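PDB 6RBN: Afp2 from Serratia entomophila, which probably forms part of the contractile sheath around the inner tube of the anti-feeding prophage, a phage-tail-like injection system. Local coordinates for residues S289-L294 with W309-G314; W236-L241 with Y249-R254; T39-K44 with D65-S70. All coordinates share one frame; numbering follows the deposited sequence.

The three contacts follow one another along the chain in the order contact 3, contact 2, contact 1, and none touches another. Contact 3 packs a loop on a helix start next to the mixed sheet. Contact 2 joins the loop 236-241 to the start of helix 250-267, and contact 1 lays helix 277-295 against strand 309-312. Contacts 1 and 2 are the closest pair, with centres about 24 Å apart and nearest atoms about 9 Å apart. Contact 3 lies about 29 Å from contact 2 and about 44 Å from contact 1, centre to centre, and contacts 1 and 3 fall on opposite sides of the chain's centre. Other chains reach contacts 1 and 2, but none touches the segments of contact 3.

Contact 1 of 3, residues S289-L294 with W309-G314; sequences SYLHSL and WFVQVG
Leu-291 sets its CB over the five-membered ring of Trp-309, 3.8 Å from the ring centroid and nearly on the ring normal, a CH-pi contact within the helix-on-sheet packing of the sheath protein's C-terminal domain. The branch CD1 of Leu-291 reaches further, to CD1 of Trp-309 at 3.6 Å and to CG2 of Val-311 at 4.0 Å, which suits a branched aliphatic residue between a flat ring and a valine. Trp-309 holds CG between its backbone N and carbonyl carbon (chi1 75°), which swings the indole toward the helix so that one face lies against Leu-291 and also meets the backbone O of Leu-291 and N of His-292. The imidazole of His-292 comes to the far end of the indole: its ND1 is 3.3 Å from Trp-309 CH2, and the two rings meet rim to rim, their planes 77° apart.

In the next shell, Asp-288 OD1 accepts a hydrogen bond from Trp-309 NE1, which satisfies the indole's polar atom and helps fix its rotation. Leu-291 also packs on Ile-333 and Leu-335 of strand 328-335, the antiparallel partner of strand 309-312, while His-292 packs on Arg-143 of an Afp1 chain. Phe-310, whose CB points away from the helix, meets Pro-18 and Met-449 of two Afp3 chains. Helix and strand segments run antiparallel, with axes 9.7 Å apart at closest. Within the helix, Tyr-290 O accepts two bonds from the same face of its plane, from Ser-293 OG at 3.0 Å and Leu-294 N at 3.1 Å.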
loop_
_atom_site.group_PDB
_atom_site.type_symbol
_atom_site.label_atom_id
_atom_site.label_comp_id
_atom_site.label_asym_id
_atom_site.label_seq_id
_atom_site.Cartn_x
_atom_site.Cartn_y
_atom_site.Cartn_z
ATOM N N SER C 289 51.180 -13.599 36.393
ATOM C CA SER C 289 51.535 -12.191 36.514
ATOM C C SER C 289 52.634 -11.987 37.543
ATOM O O SER C 289 53.470 -11.093 37.383
ATOM C CB SER C 289 50.310 -11.359 36.884
ATOM O OG SER C 289 49.893 -11.636 38.206
ATOM N N TYR C 290 52.650 -12.802 38.599
ATOM C CA TYR C 290 53.717 -12.710 39.588
ATOM C C TYR C 290 55.026 -13.252 39.035
ATOM O O TYR C 290 56.082 -12.632 39.196
ATOM C CB TYR C 290 53.328 -13.456 40.863
ATOM C CG TYR C 290 54.422 -13.450 41.905
ATOM C CD1 TYR C 290 54.705 -12.304 42.630
ATOM C CD2 TYR C 290 55.176 -14.587 42.156
ATOM C CE1 TYR C 290 55.707 -12.289 43.575
ATOM C CE2 TYR C 290 56.182 -14.580 43.097
ATOM C CZ TYR C 290 56.440 -13.430 43.804
ATOM O OH TYR C 290 57.441 -13.415 44.743
ATOM N N LEU C 291 54.980 -14.412 38.386
ATOM C CA LEU C 291 56.202 -15.041 37.906
ATOM C C LEU C 291 56.784 -14.359 36.678
ATOM O O LEU C 291 57.964 -14.562 36.387
ATOM C CB LEU C 291 55.957 -16.516 37.602
ATOM C CG LEU C 291 55.679 -17.407 38.807
ATOM C CD1 LEU C 291 55.340 -18.810 38.361
ATOM C CD2 LEU C 291 56.873 -17.421 39.730
ATOM N N HIS C 292 55.999 -13.561 35.951
ATOM C CA HIS C 292 56.571 -12.832 34.826
ATOM C C HIS C 292 57.362 -11.625 35.298
ATOM O O HIS C 292 58.426 -11.323 34.749
ATOM C CB HIS C 292 55.484 -12.375 33.858
ATOM C CG HIS C 292 56.017 -11.808 32.582
ATOM N ND1 HIS C 292 56.392 -12.597 31.517
ATOM C CD2 HIS C 292 56.285 -10.534 32.215
ATOM C CE1 HIS C 292 56.835 -11.831 30.538
ATOM N NE2 HIS C 292 56.782 -10.574 30.936
ATOM N N SER C 293 56.850 -10.915 36.306
ATOM C CA SER C 293 57.576 -9.782 36.861
ATOM C C SER C 293 58.797 -10.237 37.639
ATOM O O SER C 293 59.769 -9.489 37.762
ATOM C CB SER C 293 56.660 -8.962 37.761
ATOM O OG SER C 293 56.343 -9.686 38.933
ATOM N N LEU C 294 58.755 -11.451 38.178
ATOM C CA LEU C 294 59.915 -12.027 38.839
ATOM C C LEU C 294 60.951 -12.512 37.834
ATOM O O LEU C 294 62.152 -12.448 38.108
ATOM C CB LEU C 294 59.466 -13.177 39.735
ATOM C CG LEU C 294 60.490 -13.820 40.653
ATOM C CD1 LEU C 294 60.923 -12.833 41.710
ATOM C CD2 LEU C 294 59.892 -15.044 41.274
ATOM N N TRP C 309 59.168 -20.674 33.651
ATOM C CA TRP C 309 58.157 -21.214 34.546
ATOM C C TRP C 309 57.036 -21.841 33.733
ATOM O O TRP C 309 56.877 -21.567 32.543
ATOM C CB TRP C 309 57.581 -20.141 35.484
ATOM C CG TRP C 309 56.629 -19.182 34.832
ATOM C CD1 TRP C 309 55.271 -19.277 34.805
ATOM C CD2 TRP C 309 56.959 -18.001 34.096
ATOM N NE1 TRP C 309 54.735 -18.230 34.109
ATOM C CE2 TRP C 309 55.752 -17.431 33.662
ATOM C CE3 TRP C 309 58.159 -17.370 33.768
ATOM C CZ2 TRP C 309 55.709 -16.261 32.914
ATOM C CZ3 TRP C 309 58.113 -16.212 33.025
ATOM C CH2 TRP C 309 56.899 -15.669 32.606
ATOM N N PHE C 310 56.255 -22.694 34.393
ATOM C CA PHE C 310 54.970 -23.131 33.869
ATOM C C PHE C 310 53.975 -23.194 35.015
ATOM O O PHE C 310 54.329 -23.522 36.148
ATOM C CB PHE C 310 55.044 -24.492 33.141
ATOM C CG PHE C 310 55.364 -25.668 34.030
ATOM C CD1 PHE C 310 56.674 -26.027 34.269
ATOM C CD2 PHE C 310 54.352 -26.450 34.575
ATOM C CE1 PHE C 310 56.973 -27.112 35.063
ATOM C CE2 PHE C 310 54.645 -27.525 35.379
ATOM C CZ PHE C 310 55.958 -27.859 35.620
ATOM N N VAL C 311 52.724 -22.864 34.709
ATOM C CA VAL C 311 51.609 -22.971 35.642
ATOM C C VAL C 311 50.492 -23.705 34.922
ATOM O O VAL C 311 50.161 -23.357 33.784
ATOM C CB VAL C 311 51.122 -21.589 36.122
ATOM C CG1 VAL C 311 49.918 -21.729 37.028
ATOM C CG2 VAL C 311 52.220 -20.843 36.840
ATOM N N GLN C 312 49.918 -24.720 35.563
ATOM C CA GLN C 312 48.818 -25.442 34.944
ATOM C C GLN C 312 47.819 -25.941 35.978
ATOM O O GLN C 312 48.191 -26.343 37.082
ATOM C CB GLN C 312 49.344 -26.595 34.085
ATOM C CG GLN C 312 50.196 -27.598 34.803
ATOM C CD GLN C 312 50.808 -28.590 33.850
ATOM O OE1 GLN C 312 50.515 -28.575 32.656
ATOM N NE2 GLN C 312 51.682 -29.438 34.360
ATOM N N VAL C 313 46.545 -25.894 35.598
ATOM C CA VAL C 313 45.422 -26.312 36.430
ATOM C C VAL C 313 44.265 -26.699 35.510
ATOM O O VAL C 313 44.008 -26.032 34.501
ATOM C CB VAL C 313 45.047 -25.208 37.443
ATOM C CG1 VAL C 313 44.800 -23.876 36.762
ATOM C CG2 VAL C 313 43.829 -25.601 38.255
ATOM N N GLY C 314 43.597 -27.809 35.809
ATOM C CA GLY C 314 42.525 -28.263 34.947
ATOM C C GLY C 314 41.591 -29.196 35.680
ATOM O O GLY C 314 41.791 -29.522 36.851
#

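Contact 2 of 3, residues W236-L241 with Y249-R254; sequences WGARTL and YIPVRR
With CG1 turned anti to its carbonyl carbon (chi1 -60°), Ile-250 lays its longer branch along the backbone of Ala-238 and Arg-239, and its CD1 comes 3.3 Å from Arg-239 O. Thr-240 likewise has CG2 opposite its carbonyl carbon, and this methyl slides past the isoleucine, 3.7 Å from Ile-250 CG1. The polar branch of Thr-240 is used as well: OG1 bonds to Trp-247 O, so one beta-branched residue serves both an apolar and a polar neighbour.

Ala-238 O lies close to the beginning of the helix. It accepts a hydrogen bond from Ile-250 N at 2.8 Å, weak because it is bent to 128° at the hydrogen, and a CA-H...O contact from Tyr-249 CA at 3.2 Å. The small Ala-238 also rests its CB 4.1 Å from CD of Pro-251, a residue without an N-H that fits a first helical turn.

Arg-239, extended from CG to NE, runs alongside Tyr-249 in the same direction. They share Glu-342, which takes a salt bridge from Arg-239 NE and a hydrogen bond from Tyr-249 OH; Arg-239 NH1 pairs with Asp-243. The irregular connection after strand 234-235 thus comes back against the first turn of helix 250-267, where the subtilisin-like part of the sheath protein meets its C-terminal part.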
loop_
_atom_site.group_PDB
_atom_site.type_symbol
_atom_site.label_atom_id
_atom_site.label_comp_id
_atom_site.label_asym_id
_atom_site.label_seq_id
_atom_site.Cartn_x
_atom_site.Cartn_y
_atom_site.Cartn_z
ATOM N N TRP C 236 81.787 -16.824 53.681
ATOM C CA TRP C 236 82.431 -17.473 52.542
ATOM C C TRP C 236 81.876 -18.886 52.423
ATOM O O TRP C 236 82.339 -19.808 53.099
ATOM C CB TRP C 236 83.945 -17.466 52.712
ATOM C CG TRP C 236 84.703 -17.809 51.481
ATOM C CD1 TRP C 236 85.344 -18.975 51.210
ATOM C CD2 TRP C 236 84.907 -16.966 50.347
ATOM N NE1 TRP C 236 85.938 -18.913 49.977
ATOM C CE2 TRP C 236 85.680 -17.688 49.424
ATOM C CE3 TRP C 236 84.505 -15.668 50.020
ATOM C CZ2 TRP C 236 86.063 -17.156 48.199
ATOM C CZ3 TRP C 236 84.885 -15.146 48.806
ATOM C CH2 TRP C 236 85.657 -15.887 47.908
ATOM N N GLY C 237 80.884 -19.048 51.560
ATOM C CA GLY C 237 80.190 -20.314 51.401
ATOM C C GLY C 237 78.703 -20.033 51.365
ATOM O O GLY C 237 78.196 -19.139 52.045
ATOM N N ALA C 238 77.987 -20.809 50.551
ATOM C CA ALA C 238 76.559 -20.570 50.391
ATOM C C ALA C 238 75.744 -21.855 50.326
ATOM O O ALA C 238 74.691 -21.864 49.688
ATOM C CB ALA C 238 76.288 -19.738 49.136
ATOM N N ARG C 239 76.187 -22.927 50.969
ATOM C CA ARG C 239 75.535 -24.225 50.886
ATOM C C ARG C 239 74.668 -24.495 52.114
ATOM O O ARG C 239 74.837 -23.892 53.174
ATOM C CB ARG C 239 76.586 -25.320 50.722
ATOM C CG ARG C 239 77.207 -25.405 49.350
ATOM C CD ARG C 239 78.427 -26.288 49.398
ATOM N NE ARG C 239 79.083 -26.423 48.103
ATOM C CZ ARG C 239 79.035 -27.511 47.350
ATOM N NH1 ARG C 239 78.416 -28.594 47.792
ATOM N NH2 ARG C 239 79.654 -27.537 46.181
ATOM N N THR C 240 73.740 -25.435 51.958
ATOM C CA THR C 240 72.817 -25.847 53.009
ATOM C C THR C 240 73.293 -27.159 53.629
ATOM O O THR C 240 74.351 -27.688 53.288
ATOM C CB THR C 240 71.390 -26.001 52.473
ATOM O OG1 THR C 240 71.370 -26.991 51.439
ATOM C CG2 THR C 240 70.871 -24.700 51.921
ATOM N N LEU C 241 72.481 -27.690 54.541
ATOM C CA LEU C 241 72.788 -28.941 55.221
ATOM C C LEU C 241 72.483 -30.175 54.383
ATOM O O LEU C 241 72.861 -31.279 54.785
ATOM C CB LEU C 241 72.024 -29.016 56.540
ATOM C CG LEU C 241 72.507 -28.075 57.637
ATOM C CD1 LEU C 241 71.526 -28.014 58.781
ATOM C CD2 LEU C 241 73.828 -28.579 58.130
ATOM N N TYR C 249 72.917 -24.954 47.910
ATOM C CA TYR C 249 72.902 -23.532 47.560
ATOM C C TYR C 249 71.765 -22.704 48.153
ATOM O O TYR C 249 70.706 -22.592 47.532
ATOM C CB TYR C 249 72.939 -23.314 46.040
ATOM C CG TYR C 249 74.220 -23.775 45.404
ATOM C CD1 TYR C 249 75.422 -23.155 45.705
ATOM C CD2 TYR C 249 74.221 -24.785 44.457
ATOM C CE1 TYR C 249 76.594 -23.561 45.120
ATOM C CE2 TYR C 249 75.390 -25.194 43.858
ATOM C CZ TYR C 249 76.573 -24.579 44.194
ATOM O OH TYR C 249 77.742 -24.987 43.600
ATOM N N ILE C 250 71.959 -22.202 49.377
ATOM C CA ILE C 250 71.124 -21.226 50.104
ATOM C C ILE C 250 70.377 -20.214 49.225
ATOM O O ILE C 250 69.203 -19.944 49.527
ATOM C CB ILE C 250 71.980 -20.484 51.159
ATOM C CG1 ILE C 250 72.570 -21.446 52.180
ATOM C CG2 ILE C 250 71.195 -19.428 51.935
ATOM C CD1 ILE C 250 73.583 -20.789 53.077
ATOM N N PRO C 251 70.976 -19.611 48.111
ATOM C CA PRO C 251 70.135 -18.892 47.133
ATOM C C PRO C 251 68.907 -19.624 46.617
ATOM O O PRO C 251 67.800 -19.094 46.727
ATOM C CB PRO C 251 71.100 -18.636 45.975
ATOM C CG PRO C 251 72.346 -18.519 46.585
ATOM C CD PRO C 251 72.398 -19.405 47.762
ATOM N N VAL C 252 69.065 -20.834 46.072
ATOM C CA VAL C 252 67.923 -21.486 45.438
ATOM C C VAL C 252 66.960 -22.099 46.438
ATOM O O VAL C 252 65.868 -22.516 46.041
ATOM C CB VAL C 252 68.340 -22.575 44.430
ATOM C CG1 VAL C 252 69.354 -22.028 43.447
ATOM C CG2 VAL C 252 68.841 -23.810 45.118
ATOM N N ARG C 253 67.316 -22.163 47.719
ATOM C CA ARG C 253 66.312 -22.535 48.706
ATOM C C ARG C 253 65.500 -21.324 49.142
ATOM O O ARG C 253 64.267 -21.371 49.153
ATOM C CB ARG C 253 66.941 -23.190 49.937
ATOM C CG ARG C 253 65.857 -23.661 50.877
ATOM C CD ARG C 253 65.200 -24.862 50.246
ATOM N NE ARG C 253 63.845 -25.116 50.704
ATOM C CZ ARG C 253 62.782 -24.649 50.062
ATOM N NH1 ARG C 253 62.952 -23.950 48.957
ATOM N NH2 ARG C 253 61.562 -24.889 50.497
ATOM N N ARG C 254 66.179 -20.228 49.492
ATOM C CA ARG C 254 65.497 -18.990 49.859
ATOM C C ARG C 254 64.762 -18.348 48.696
ATOM O O ARG C 254 63.882 -17.517 48.929
ATOM C CB ARG C 254 66.483 -17.977 50.431
ATOM C CG ARG C 254 66.905 -18.243 51.846
ATOM C CD ARG C 254 67.877 -17.182 52.312
ATOM N NE ARG C 254 67.338 -15.837 52.147
ATOM C CZ ARG C 254 66.516 -15.234 52.997
ATOM N NH1 ARG C 254 66.098 -15.861 54.085
ATOM N NH2 ARG C 254 66.095 -14.006 52.748
#

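Contact 3 of 3, residues T39-K44 with D65-S70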
loop_
_atom_site.group_PDB
_atom_site.type_symbol
_atom_site.label_atom_id
_atom_site.label_comp_id
_atom_site.label_asym_id
_atom_site.label_seq_id
_atom_site.Cartn_x
_atom_site.Cartn_y
_atom_site.Cartn_z
ATOM N N THR C 39 69.516 -14.606 82.609
ATOM C CA THR C 39 69.158 -13.847 83.798
ATOM C C THR C 39 68.799 -12.393 83.521
ATOM O O THR C 39 68.093 -11.790 84.335
ATOM C CB THR C 39 70.307 -13.886 84.809
ATOM O OG1 THR C 39 71.471 -13.288 84.225
ATOM C CG2 THR C 39 70.623 -15.321 85.189
ATOM N N ASN C 40 69.253 -11.818 82.411
ATOM C CA ASN C 40 69.093 -10.388 82.171
ATOM C C ASN C 40 68.163 -10.087 80.999
ATOM O O ASN C 40 68.411 -9.163 80.225
ATOM C CB ASN C 40 70.456 -9.721 81.978
ATOM C CG ASN C 40 71.294 -10.372 80.894
ATOM O OD1 ASN C 40 70.852 -11.285 80.199
ATOM N ND2 ASN C 40 72.527 -9.904 80.749
ATOM N N THR C 41 67.086 -10.852 80.862
ATOM C CA THR C 41 66.049 -10.561 79.885
ATOM C C THR C 41 64.733 -10.257 80.586
ATOM O O THR C 41 64.508 -10.666 81.729
ATOM C CB THR C 41 65.842 -11.723 78.909
ATOM O OG1 THR C 41 65.490 -12.908 79.636
ATOM C CG2 THR C 41 67.093 -11.974 78.102
ATOM N N ILE C 42 63.878 -9.515 79.888
ATOM C CA ILE C 42 62.501 -9.334 80.321
ATOM C C ILE C 42 61.790 -10.679 80.237
ATOM O O ILE C 42 61.985 -11.446 79.286
ATOM C CB ILE C 42 61.816 -8.246 79.468
ATOM C CG1 ILE C 42 62.432 -6.864 79.732
ATOM C CG2 ILE C 42 60.319 -8.155 79.724
ATOM C CD1 ILE C 42 63.487 -6.421 78.745
ATOM N N ASN C 43 60.966 -10.988 81.249
ATOM C CA ASN C 43 60.299 -12.281 81.380
ATOM C C ASN C 43 59.200 -12.507 80.331
ATOM O O ASN C 43 58.549 -13.558 80.356
ATOM C CB ASN C 43 59.723 -12.399 82.796
ATOM C CG ASN C 43 59.543 -13.843 83.250
ATOM O OD1 ASN C 43 59.895 -14.784 82.541
ATOM N ND2 ASN C 43 58.990 -14.018 84.443
ATOM N N LYS C 44 58.958 -11.559 79.430
ATOM C CA LYS C 44 58.107 -11.785 78.275
ATOM C C LYS C 44 58.735 -12.844 77.378
ATOM O O LYS C 44 59.915 -12.715 77.019
ATOM C CB LYS C 44 57.914 -10.490 77.494
ATOM C CG LYS C 44 57.057 -9.454 78.195
ATOM C CD LYS C 44 57.051 -8.128 77.446
ATOM C CE LYS C 44 55.881 -8.009 76.477
ATOM N NZ LYS C 44 56.013 -8.858 75.263
ATOM N N ASP C 65 75.944 -10.388 76.585
ATOM C CA ASP C 65 75.328 -11.679 76.327
ATOM C C ASP C 65 74.997 -11.821 74.839
ATOM O O ASP C 65 74.964 -10.845 74.085
ATOM C CB ASP C 65 74.081 -11.838 77.197
ATOM C CG ASP C 65 73.664 -13.287 77.374
ATOM O OD1 ASP C 65 74.314 -14.177 76.789
ATOM O OD2 ASP C 65 72.691 -13.534 78.115
ATOM N N ALA C 66 74.754 -13.067 74.421
ATOM C CA ALA C 66 74.698 -13.407 73.004
ATOM C C ALA C 66 73.471 -12.856 72.293
ATOM O O ALA C 66 73.498 -12.721 71.066
ATOM C CB ALA C 66 74.749 -14.923 72.832
ATOM N N PHE C 67 72.396 -12.537 73.016
ATOM C CA PHE C 67 71.242 -11.954 72.343
ATOM C C PHE C 67 71.454 -10.476 72.060
ATOM O O PHE C 67 70.897 -9.950 71.091
ATOM C CB PHE C 67 69.963 -12.166 73.167
ATOM C CG PHE C 67 69.887 -11.338 74.426
ATOM C CD1 PHE C 67 70.491 -11.772 75.593
ATOM C CD2 PHE C 67 69.163 -10.152 74.454
ATOM C CE1 PHE C 67 70.415 -11.019 76.747
ATOM C CE2 PHE C 67 69.087 -9.397 75.601
ATOM C CZ PHE C 67 69.711 -9.832 76.750
ATOM N N TYR C 68 72.242 -9.791 72.889
ATOM C CA TYR C 68 72.445 -8.361 72.705
ATOM C C TYR C 68 73.380 -8.080 71.539
ATOM O O TYR C 68 73.135 -7.162 70.752
ATOM C CB TYR C 68 73.000 -7.734 73.984
ATOM C CG TYR C 68 73.101 -6.227 73.923
ATOM C CD1 TYR C 68 71.983 -5.434 74.131
ATOM C CD2 TYR C 68 74.306 -5.598 73.639
ATOM C CE1 TYR C 68 72.063 -4.062 74.074
ATOM C CE2 TYR C 68 74.393 -4.226 73.573
ATOM C CZ TYR C 68 73.268 -3.463 73.792
ATOM O OH TYR C 68 73.348 -2.093 73.733
ATOM N N THR C 69 74.460 -8.853 71.421
ATOM C CA THR C 69 75.403 -8.648 70.331
ATOM C C THR C 69 74.846 -9.116 68.999
ATOM O O THR C 69 75.324 -8.670 67.953
ATOM C CB THR C 69 76.711 -9.371 70.626
ATOM O OG1 THR C 69 76.467 -10.777 70.712
ATOM C CG2 THR C 69 77.276 -8.897 71.938
ATOM N N SER C 70 73.852 -10.002 69.012
ATOM C CA SER C 70 73.200 -10.396 67.771
ATOM C C SER C 70 72.303 -9.287 67.248
ATOM O O SER C 70 72.274 -9.017 66.044
ATOM C CB SER C 70 72.400 -11.675 67.986
ATOM O OG SER C 70 73.254 -12.746 68.332
#
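Phe-67 receives the methyl of Thr-41 over one face of its ring, a CH-pi contact in which CG2 of Thr-41 stands 3.9 Å from the ring centroid, displaced toward the rim. The nearest ring atom is Phe-67 CZ, 3.6 Å from Thr-41 CG2. Thr-41 keeps OG1 between its backbone N and carbonyl carbon (chi1 59°), which leaves the methyl to face the phenyl ring; a threonine can thus offer carbon to an aromatic neighbour from a partly exposed loop. The amide of Asn-40 sits at the edge of the same ring, its plane 77° from the phenyl, and Asp-65 adds its carboxylate beside that amide.

Asp-65 is also used at the start of the helix: OD1 accepts from Ala-66 N at 2.7 Å, met from above the carboxylate plane. One turn on, Ser-70 OG bonds to Ala-66 O at 2.7 Å, close to the line of the carbonyl.

Tyr-59 meets the Phe-67 ring edge-to-face, and Tyr-34 of strand 30-34 touches both Phe-67 and Thr-41. This is helix-on-sheet packing: the loop from strand 30-34 to strand 46-49, outermost in the mixed sheet within this chain, lies on the first turn of helix 66-75.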